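Side-chain contacts in pyruvate kinase (PDB 3QTG), which catalyses the last step of glycolysis, interconverting phosphoenolpyruvate plus ADP with pyruvate plus ATP, with the help of a divalent metal cation: residues A[84-89]-A[172-177]; A[177-182]-A[211-216]. All coordinates share one frame; numbering follows the deposited sequence.

Contact 1. Residues A[84-89]-A[172-177]; sequences PSIRVG and KDYDIS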
loop_
_atom_site.group_PDB
_atom_site.type_symbol
_atom_site.label_atom_id
_atom_site.label_comp_id
_atom_site.label_asym_id
_atom_site.label_seq_id
_atom_site.Cartn_x
_atom_site.Cartn_y
_atom_site.Cartn_z
ATOM N N PRO A 84 -18.563 -38.474 -21.218
ATOM C CA PRO A 84 -18.262 -39.883 -21.487
ATOM C C PRO A 84 -18.081 -40.678 -20.188
ATOM O O PRO A 84 -17.902 -40.114 -19.110
ATOM C CB PRO A 84 -16.971 -39.830 -22.312
ATOM C CG PRO A 84 -16.316 -38.506 -21.944
ATOM C CD PRO A 84 -17.423 -37.570 -21.469
ATOM N N SER A 85 -18.177 -41.996 -20.278
ATOM C CA SER A 85 -17.988 -42.826 -19.114
ATOM C C SER A 85 -17.450 -44.124 -19.639
ATOM O O SER A 85 -17.653 -44.448 -20.827
ATOM C CB SER A 85 -19.322 -43.074 -18.417
ATOM O OG SER A 85 -20.225 -43.717 -19.310
ATOM N N ILE A 86 -16.770 -44.861 -18.766
ATOM C CA ILE A 86 -16.396 -46.228 -19.064
ATOM C C ILE A 86 -17.216 -47.126 -18.152
ATOM O O ILE A 86 -17.218 -46.941 -16.940
ATOM C CB ILE A 86 -14.863 -46.472 -18.894
ATOM C CG1 ILE A 86 -14.085 -45.655 -19.930
ATOM C CG2 ILE A 86 -14.547 -47.969 -18.996
ATOM C CD1 ILE A 86 -12.560 -45.866 -19.909
ATOM N N ARG A 87 -17.931 -48.080 -18.750
ATOM C CA ARG A 87 -18.816 -48.945 -17.984
ATOM C C ARG A 87 -18.504 -50.410 -18.198
ATOM O O ARG A 87 -18.011 -50.782 -19.254
ATOM C CB ARG A 87 -20.273 -48.648 -18.342
ATOM C CG ARG A 87 -20.690 -47.273 -17.856
ATOM C CD ARG A 87 -21.997 -46.784 -18.460
ATOM N NE ARG A 87 -22.273 -45.453 -17.908
ATOM C CZ ARG A 87 -22.876 -45.220 -16.740
ATOM N NH1 ARG A 87 -23.312 -46.224 -15.988
ATOM N NH2 ARG A 87 -23.054 -43.975 -16.328
ATOM N N VAL A 88 -18.778 -51.231 -17.190
ATOM C CA VAL A 88 -18.639 -52.667 -17.308
ATOM C C VAL A 88 -19.516 -53.088 -18.509
ATOM O O VAL A 88 -20.624 -52.562 -18.694
ATOM C CB VAL A 88 -19.088 -53.390 -16.019
ATOM C CG1 VAL A 88 -19.023 -54.899 -16.173
ATOM C CG2 VAL A 88 -18.264 -52.925 -14.805
ATOM N N GLY A 89 -19.004 -54.010 -19.319
ATOM C CA GLY A 89 -19.759 -54.535 -20.456
ATOM C C GLY A 89 -20.735 -55.619 -20.030
ATOM O O GLY A 89 -21.025 -55.790 -18.843
ATOM N N LYS A 172 -6.706 -40.608 -11.936
ATOM C CA LYS A 172 -6.356 -40.731 -13.357
ATOM C C LYS A 172 -7.494 -40.273 -14.243
ATOM O O LYS A 172 -8.658 -40.502 -13.943
ATOM C CB LYS A 172 -5.979 -42.174 -13.747
ATOM C CG LYS A 172 -4.758 -42.751 -13.059
ATOM C CD LYS A 172 -3.466 -42.138 -13.555
ATOM C CE LYS A 172 -2.283 -42.727 -12.810
ATOM N NZ LYS A 172 -1.857 -44.032 -13.408
ATOM N N ASP A 173 -7.139 -39.621 -15.340
ATOM C CA ASP A 173 -8.091 -39.217 -16.362
ATOM C C ASP A 173 -8.071 -40.178 -17.546
ATOM O O ASP A 173 -7.012 -40.666 -17.943
ATOM C CB ASP A 173 -7.739 -37.824 -16.874
ATOM C CG ASP A 173 -7.948 -36.749 -15.833
ATOM O OD1 ASP A 173 -8.674 -35.779 -16.158
ATOM O OD2 ASP A 173 -7.401 -36.872 -14.707
ATOM N N TYR A 174 -9.241 -40.434 -18.111
ATOM C CA TYR A 174 -9.326 -41.185 -19.354
ATOM C C TYR A 174 -9.138 -40.322 -20.618
ATOM O O TYR A 174 -9.790 -39.291 -20.782
ATOM C CB TYR A 174 -10.675 -41.880 -19.449
ATOM C CG TYR A 174 -11.008 -42.870 -18.354
ATOM C CD1 TYR A 174 -10.089 -43.846 -17.932
ATOM C CD2 TYR A 174 -12.269 -42.857 -17.775
ATOM C CE1 TYR A 174 -10.435 -44.762 -16.924
ATOM C CE2 TYR A 174 -12.619 -43.751 -16.795
ATOM C CZ TYR A 174 -11.707 -44.710 -16.384
ATOM O OH TYR A 174 -12.098 -45.589 -15.413
ATOM N N ASP A 175 -8.290 -40.772 -21.535
ATOM C CA ASP A 175 -8.135 -40.092 -22.814
ATOM C C ASP A 175 -9.224 -40.524 -23.812
ATOM O O ASP A 175 -8.995 -41.352 -24.695
ATOM C CB ASP A 175 -6.729 -40.337 -23.369
ATOM C CG ASP A 175 -6.492 -39.642 -24.699
ATOM O OD1 ASP A 175 -7.213 -38.673 -25.028
ATOM O OD2 ASP A 175 -5.572 -40.072 -25.429
ATOM N N ILE A 176 -10.415 -39.953 -23.667
ATOM C CA ILE A 176 -11.536 -40.283 -24.550
ATOM C C ILE A 176 -11.950 -39.093 -25.443
ATOM O O ILE A 176 -12.236 -37.994 -24.942
ATOM C CB ILE A 176 -12.765 -40.799 -23.756
ATOM C CG1 ILE A 176 -12.446 -42.124 -23.054
ATOM C CG2 ILE A 176 -13.959 -40.992 -24.678
ATOM C CD1 ILE A 176 -13.413 -42.456 -21.915
ATOM N N SER A 177 -12.011 -39.343 -26.759
ATOM C CA SER A 177 -12.466 -38.350 -27.743
ATOM C C SER A 177 -13.816 -37.711 -27.372
ATOM O O SER A 177 -14.729 -38.395 -26.891
ATOM C CB SER A 177 -12.558 -38.992 -29.134
ATOM O OG SER A 177 -11.290 -39.466 -29.559
#

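Contact 2. Residues A[177-182]-A[211-216]; sequences STPAEE and VDSVRS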
loop_
_atom_site.group_PDB
_atom_site.type_symbol
_atom_site.label_atom_id
_atom_site.label_comp_id
_atom_site.label_asym_id
_atom_site.label_seq_id
_atom_site.Cartn_x
_atom_site.Cartn_y
_atom_site.Cartn_z
ATOM N N SER A 177 -12.011 -39.343 -26.759
ATOM C CA SER A 177 -12.466 -38.350 -27.743
ATOM C C SER A 177 -13.816 -37.711 -27.372
ATOM O O SER A 177 -14.729 -38.395 -26.891
ATOM C CB SER A 177 -12.558 -38.992 -29.134
ATOM O OG SER A 177 -11.290 -39.466 -29.559
ATOM N N THR A 178 -13.939 -36.405 -27.601
ATOM C CA THR A 178 -15.167 -35.671 -27.238
ATOM C C THR A 178 -15.682 -34.771 -28.378
ATOM O O THR A 178 -14.944 -34.520 -29.332
ATOM C CB THR A 178 -14.956 -34.791 -25.977
ATOM O OG1 THR A 178 -13.944 -33.820 -26.255
ATOM C CG2 THR A 178 -14.549 -35.627 -24.786
ATOM N N PRO A 179 -16.953 -34.283 -28.285
ATOM C CA PRO A 179 -17.954 -34.550 -27.233
ATOM C C PRO A 179 -18.416 -36.004 -27.302
ATOM O O PRO A 179 -18.265 -36.642 -28.343
ATOM C CB PRO A 179 -19.124 -33.619 -27.594
ATOM C CG PRO A 179 -18.583 -32.664 -28.595
ATOM C CD PRO A 179 -17.506 -33.395 -29.324
ATOM N N ALA A 180 -18.962 -36.510 -26.199
ATOM C CA ALA A 180 -19.451 -37.877 -26.134
ATOM C C ALA A 180 -20.660 -38.064 -27.051
ATOM O O ALA A 180 -21.534 -37.189 -27.145
ATOM C CB ALA A 180 -19.799 -38.255 -24.708
ATOM N N GLU A 181 -20.701 -39.217 -27.712
ATOM C CA GLU A 181 -21.775 -39.564 -28.642
ATOM C C GLU A 181 -23.138 -39.393 -27.973
ATOM O O GLU A 181 -24.086 -38.909 -28.590
ATOM C CB GLU A 181 -21.594 -41.002 -29.148
ATOM C CG GLU A 181 -22.038 -41.201 -30.593
ATOM C CD GLU A 181 -22.468 -42.629 -30.904
ATOM O OE1 GLU A 181 -23.446 -42.780 -31.670
ATOM O OE2 GLU A 181 -21.847 -43.590 -30.392
ATOM N N GLU A 182 -23.212 -39.769 -26.697
ATOM C CA GLU A 182 -24.439 -39.646 -25.903
ATOM C C GLU A 182 -24.801 -38.177 -25.607
ATOM O O GLU A 182 -25.980 -37.845 -25.421
ATOM C CB GLU A 182 -24.308 -40.420 -24.584
ATOM C CG GLU A 182 -23.967 -41.909 -24.708
ATOM C CD GLU A 182 -22.467 -42.184 -24.907
ATOM O OE1 GLU A 182 -22.127 -42.938 -25.856
ATOM O OE2 GLU A 182 -21.631 -41.659 -24.127
ATOM N N VAL A 211 -13.686 -28.159 -24.838
ATOM C CA VAL A 211 -14.676 -27.099 -24.637
ATOM C C VAL A 211 -15.172 -26.520 -25.981
ATOM O O VAL A 211 -16.378 -26.383 -26.193
ATOM C CB VAL A 211 -14.126 -25.989 -23.700
ATOM C CG1 VAL A 211 -15.193 -24.952 -23.399
ATOM C CG2 VAL A 211 -13.615 -26.600 -22.405
ATOM N N ASP A 212 -14.226 -26.214 -26.867
ATOM C CA ASP A 212 -14.497 -25.710 -28.221
ATOM C C ASP A 212 -15.384 -26.639 -29.058
ATOM O O ASP A 212 -16.198 -26.170 -29.858
ATOM C CB ASP A 212 -13.180 -25.476 -28.981
ATOM C CG ASP A 212 -12.342 -24.335 -28.407
ATOM O OD1 ASP A 212 -12.752 -23.679 -27.413
ATOM O OD2 ASP A 212 -11.242 -24.095 -28.963
ATOM N N SER A 213 -15.215 -27.948 -28.877
ATOM C CA SER A 213 -16.007 -28.950 -29.597
ATOM C C SER A 213 -17.460 -28.888 -29.199
ATOM O O SER A 213 -18.340 -29.025 -30.036
ATOM C CB SER A 213 -15.475 -30.349 -29.328
ATOM O OG SER A 213 -14.174 -30.462 -29.870
ATOM N N VAL A 214 -17.711 -28.689 -27.909
ATOM C CA VAL A 214 -19.083 -28.521 -27.444
ATOM C C VAL A 214 -19.616 -27.168 -27.945
ATOM O O VAL A 214 -20.776 -27.064 -28.336
ATOM C CB VAL A 214 -19.202 -28.695 -25.907
ATOM C CG1 VAL A 214 -20.620 -28.386 -25.417
ATOM C CG2 VAL A 214 -18.822 -30.120 -25.522
ATOM N N ARG A 215 -18.754 -26.153 -27.977
ATOM C CA ARG A 215 -19.167 -24.842 -28.475
ATOM C C ARG A 215 -19.617 -24.882 -29.934
ATOM O O ARG A 215 -20.667 -24.327 -30.270
ATOM C CB ARG A 215 -18.090 -23.778 -28.250
ATOM C CG ARG A 215 -18.181 -23.106 -26.899
ATOM C CD ARG A 215 -17.657 -21.663 -26.939
ATOM N NE ARG A 215 -17.565 -21.086 -25.589
ATOM C CZ ARG A 215 -16.455 -21.107 -24.863
ATOM N NH1 ARG A 215 -15.348 -21.655 -25.363
ATOM N NH2 ARG A 215 -16.437 -20.577 -23.648
ATOM N N SER A 216 -18.842 -25.566 -30.782
ATOM C CA SER A 216 -19.167 -25.734 -32.214
ATOM C C SER A 216 -20.430 -26.553 -32.415
ATOM O O SER A 216 -21.251 -26.219 -33.258
ATOM C CB SER A 216 -18.031 -26.419 -32.979
ATOM O OG SER A 216 -16.769 -25.958 -32.563
#

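Contact 1. Residues A[84-89]-A[172-177]
Ile86 sets its terminal methyl squarely on the ring of Tyr174, a textbook case of CH-pi packing. CD1 of Ile86 stands 3.5 Å from the centroid of the Tyr174 ring and 3° off its normal, so all six ring carbons are almost equally far from the methyl. The extended end of Ile86 (chi2 -177°) carries CD1 away from its backbone and over the face, while CG1 of Ile86 follows behind at 4.0 Å from CE2 of Tyr174.

Purely aliphatic packing continues beside the ring. Ile176 brings CD1 within 3.8 Å of CG1 of Ile86, and its other branch turns to the proline: Ile176 CG2 lies 4.0 Å from Pro84 CB. No hydrogen bond crosses between the two segments. They are the two connections of the small beta domain that pyruvate kinases insert into the barrel after its third strand: residues 84-89 run outward after strand 76-80, and the loop 172-177 returns toward helix 181-190. Phe122 of helix 120-125, in the inserted domain, touches both Ile86 and Tyr174.

Polar contacts lie around this apolar patch. The hydroxyl of Tyr174 is hydrogen-bonded to the backbone oxygen of Ile167, which holds the far end of the ring. An alanine at Tyr174 is likely to leave CD1 of Ile86 without the face it rests on and the Ile167 carbonyl without its hydroxyl mate. On the outgoing segment, NE of Arg87 donates to OG of Ser85 at 3.0 Å in a bent bond (142° at the hydrogen), with the Ser85 oxygen tilted out of the guanidinium plane of Arg87. Arg87, which by similarity to its relatives probably binds ATP, is also held through NH1, hydrogen-bonded to the backbone oxygen of Gly164.

Contact 2. Residues A[177-182]-A[211-216]
No aromatic ring takes part where Pro179 leans on Ser213 and Val214; a flat group on the same helix, the guanidinium of Arg215, takes no part in the contact and has Asp212 OD1 at its edge and in its plane, a long salt bridge with NH1 of Arg215 at 3.9 Å. Asp248 forms a second salt bridge, with NH2 of Arg215. The setting is the outer layer of the TIM barrel: helix 208-220 links strands 199-202 and 226-231, and the loop leading into helix 181-190 packs against it.

Pro179, preceded by a cis peptide bond, does the touching with its ring carbons. Its CD rests 3.7 Å from CB of Ser213, and its CG lies 4.0 Å from CG2 of Val214. With CG1 anti to the backbone N (chi1 175°), Val214 leaves CG2 beside that N, where it meets the proline ring; its side chain also packs on Ile202 of the barrel wall.

The polar ends turn elsewhere: OG of Ser213 is hydrogen-bonded to the Lys209 carbonyl oxygen and OG1 of Thr178 to OD1 of Asp210. On the same helix, the carbonyl oxygen of Asp212 is gripped from opposite faces of its plane by Ser216, one turn on: by N at 2.9 Å and by OG at 2.8 Å.

Overall arrangement
Contacts 1 and 2 follow one another along the chain and share Ser177, their centres about 15 Å apart. The first joins the two connections of the inserted domain; the second seats the end of the returning connection on the barrel's helical layer. They also meet directly, as Ala180 CB packs 3.7 Å from Pro84 N. Both lie near the presumed active site: side chain to side chain, Pro84 is about 8 Å and Thr178 about 10 Å from Glu232, a probable magnesium ligand, and Pro84 is about 9 Å from Lys230, the likely transition-state stabiliser. Val214 is about 10 Å, between side chains, from Leu49 of the predicted ATP site.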